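Cyclodipeptide synthetase (Mycobacterium tuberculosis, PDB 2X9Q) probably joins two tyrosyl groups taken from tyrosyl-tRNAs into the cyclic dipeptide cyclo(L-Tyr-L-Tyr), without ATP, as a step in mycocyclosin biosynthesis. Local coordinates at residues S171-Q174 with A178-E181. Residues are numbered along the deposited sequence; the frame is centred on the assembly and turned at random.
Sequences SEFQ and AYRE
Tyr179 lays its ring against the backbone of Phe173. The carbonyl carbon of Phe173 sits 3.8 Å above one face of the Tyr179 ring, off centre. Phe173 CB meets Tyr179 CD2 at 3.4 Å. The Phe173 ring turns from helix 177-192 and packs on Leu236, Ile243 and Leu244 of helix 220-244. The Gln174 side chain runs beside Tyr179 in the same direction, with CG 4.1 Å from Tyr179 CE1. Its amide plane is turned 59° from the phenol ring. With CG anti to the backbone N (chi1 171°), the Tyr179 ring is carried over the Phe173-Gln174 end of the segment.

One polar link runs through a water and the other goes to a main-chain carbonyl. The water, in the plane of the Tyr179 ring, accepts from Gln174 NE2 at 3.0 Å and donates to Tyr179 OH at 2.9 Å. The same hydroxyl hydrogen-bonds Ala232 O, so two partners fix its position. Arg180 reaches back through an extended chain from CG to NE. Its NE gives a weak bond to the backbone carbonyl Gln174 O, 3.0 Å long but bent to 126°.

The contact joins the loop after strand 165-169 to the first turn of helix 177-192. Asn176 OD1 accepts from Tyr179 N at the start of this helix. Within this chain, strand 165-169 forms one edge of the parallel core of a Rossmann-like fold, related to that of class I aminoacyl-tRNA synthetases. Through Ala232, Tyr179 borders the probable substrate-binding segment of helix 220-244.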
ATOM      1  N   SER A 171       4.380  10.740  -2.516  1.00 21.53           N
ATOM      2  CA  SER A 171       5.460  11.538  -3.178  1.00 22.41           C
ATOM      3  C   SER A 171       6.468  12.071  -2.184  1.00 23.27           C
ATOM      4  O   SER A 171       7.559  12.349  -2.546  1.00 24.71           O
ATOM      5  CB  SER A 171       4.905  12.819  -3.932  1.00 21.66           C
ATOM      6  OG  SER A 171       4.130  13.579  -3.006  1.00 21.28           O
ATOM      7  N   GLU A 172       6.094  12.257  -0.946  1.00 24.40           N
ATOM      8  CA  GLU A 172       7.067  12.744   0.032  1.00 28.20           C
ATOM      9  C   GLU A 172       8.262  11.762   0.218  1.00 27.54           C
ATOM     10  O   GLU A 172       9.378  12.190   0.553  1.00 28.02           O
ATOM     11  CB  GLU A 172       6.348  12.866   1.373  1.00 29.49           C
ATOM     12  CG  GLU A 172       7.154  13.539   2.438  1.00 39.19           C
ATOM     13  CD  GLU A 172       6.248  14.127   3.543  1.00 47.83           C
ATOM     14  OE1 GLU A 172       5.353  15.022   3.283  1.00 49.18           O
ATOM     15  OE2 GLU A 172       6.459  13.670   4.670  1.00 51.57           O
ATOM     16  N   PHE A 173       8.021  10.466  -0.000  1.00 25.71           N
ATOM     17  CA  PHE A 173       9.106   9.454   0.083  1.00 27.06           C
ATOM     18  C   PHE A 173      10.114   9.542  -1.050  1.00 28.73           C
ATOM     19  O   PHE A 173      11.209   8.989  -0.952  1.00 28.31           O
ATOM     20  CB  PHE A 173       8.527   8.037   0.233  1.00 26.53           C
ATOM     21  CG  PHE A 173       7.741   7.857   1.517  1.00 26.10           C
ATOM     22  CD1 PHE A 173       8.374   7.964   2.730  1.00 27.24           C
ATOM     23  CD2 PHE A 173       6.392   7.625   1.501  1.00 25.26           C
ATOM     24  CE1 PHE A 173       7.648   7.793   3.937  1.00 27.45           C
ATOM     25  CE2 PHE A 173       5.642   7.472   2.696  1.00 25.57           C
ATOM     26  CZ  PHE A 173       6.253   7.520   3.891  1.00 27.33           C
ATOM     27  N   GLN A 174       9.828  10.317  -2.099  1.00 30.52           N
ATOM     28  CA  GLN A 174      10.815  10.449  -3.178  1.00 32.92           C
ATOM     29  C   GLN A 174      12.089  11.142  -2.719  1.00 34.64           C
ATOM     30  O   GLN A 174      13.156  10.992  -3.303  1.00 36.06           O
ATOM     31  CB  GLN A 174      10.164  11.101  -4.422  1.00 34.27           C
ATOM     32  CG  GLN A 174       9.013  10.134  -4.949  1.00 35.55           C
ATOM     33  CD  GLN A 174       8.078  10.716  -6.052  1.00 38.53           C
ATOM     34  OE1 GLN A 174       8.014  11.931  -6.270  1.00 41.97           O
ATOM     35  NE2 GLN A 174       7.362   9.831  -6.741  1.00 38.16           N
ATOM     36  N   ALA A 178      16.391   5.550   1.461  1.00 26.02           N
ATOM     37  CA  ALA A 178      16.052   4.111   1.413  1.00 25.66           C
ATOM     38  C   ALA A 178      14.925   3.855   0.329  1.00 23.71           C
ATOM     39  O   ALA A 178      14.998   2.892  -0.426  1.00 22.82           O
ATOM     40  CB  ALA A 178      15.588   3.611   2.760  1.00 25.50           C
ATOM     41  N   TYR A 179      13.915   4.729   0.262  1.00 21.94           N
ATOM     42  CA  TYR A 179      12.829   4.550  -0.692  1.00 21.92           C
ATOM     43  C   TYR A 179      13.455   4.578  -2.075  1.00 23.44           C
ATOM     44  O   TYR A 179      13.160   3.718  -2.943  1.00 22.11           O
ATOM     45  CB  TYR A 179      11.789   5.710  -0.549  1.00 22.75           C
ATOM     46  CG  TYR A 179      10.756   5.718  -1.649  1.00 22.10           C
ATOM     47  CD1 TYR A 179      11.037   6.274  -2.931  1.00 21.95           C
ATOM     48  CD2 TYR A 179       9.493   5.202  -1.413  1.00 15.09           C
ATOM     49  CE1 TYR A 179      10.048   6.263  -3.988  1.00 22.28           C
ATOM     50  CE2 TYR A 179       8.506   5.168  -2.469  1.00 18.65           C
ATOM     51  CZ  TYR A 179       8.800   5.712  -3.733  1.00 24.15           C
ATOM     52  OH  TYR A 179       7.830   5.651  -4.708  1.00 22.82           O
ATOM     53  N   ARG A 180      14.280   5.605  -2.322  1.00 21.90           N
ATOM     54  CA  ARG A 180      14.882   5.741  -3.630  1.00 24.01           C
ATOM     55  C   ARG A 180      15.755   4.509  -4.042  1.00 23.49           C
ATOM     56  O   ARG A 180      15.745   4.104  -5.199  1.00 24.06           O
ATOM     57  CB  ARG A 180      15.785   6.974  -3.658  1.00 25.11           C
ATOM     58  CG  ARG A 180      15.144   8.313  -3.736  1.00 31.53           C
ATOM     59  CD  ARG A 180      16.402   9.313  -3.728  1.00 45.84           C
ATOM     60  NE  ARG A 180      16.030  10.698  -3.959  1.00 61.39           N
ATOM     61  CZ  ARG A 180      16.449  11.461  -4.988  1.00 68.76           C
ATOM     62  NH1 ARG A 180      17.299  10.991  -5.919  1.00 72.39           N
ATOM     63  NH2 ARG A 180      16.023  12.721  -5.085  1.00 69.66           N
ATOM     64  N   GLU A 181      16.497   3.933  -3.094  1.00 23.54           N
ATOM     65  CA  GLU A 181      17.269   2.728  -3.353  1.00 26.50           C
ATOM     66  C   GLU A 181      16.367   1.523  -3.628  1.00 24.31           C
ATOM     67  O   GLU A 181      16.601   0.804  -4.566  1.00 25.11           O
ATOM     68  CB  GLU A 181      18.253   2.445  -2.181  1.00 27.78           C
ATOM     69  CG  GLU A 181      19.458   3.439  -2.251  1.00 37.26           C
ATOM     70  CD  GLU A 181      20.467   3.355  -1.066  1.00 46.34           C
ATOM     71  OE1 GLU A 181      20.444   2.338  -0.362  1.00 50.96           O
ATOM     72  OE2 GLU A 181      21.250   4.333  -0.836  1.00 50.68           O
TER
HETATM   73  O   HOH W   1       8.239   7.044  -7.201  1.00 40.42           O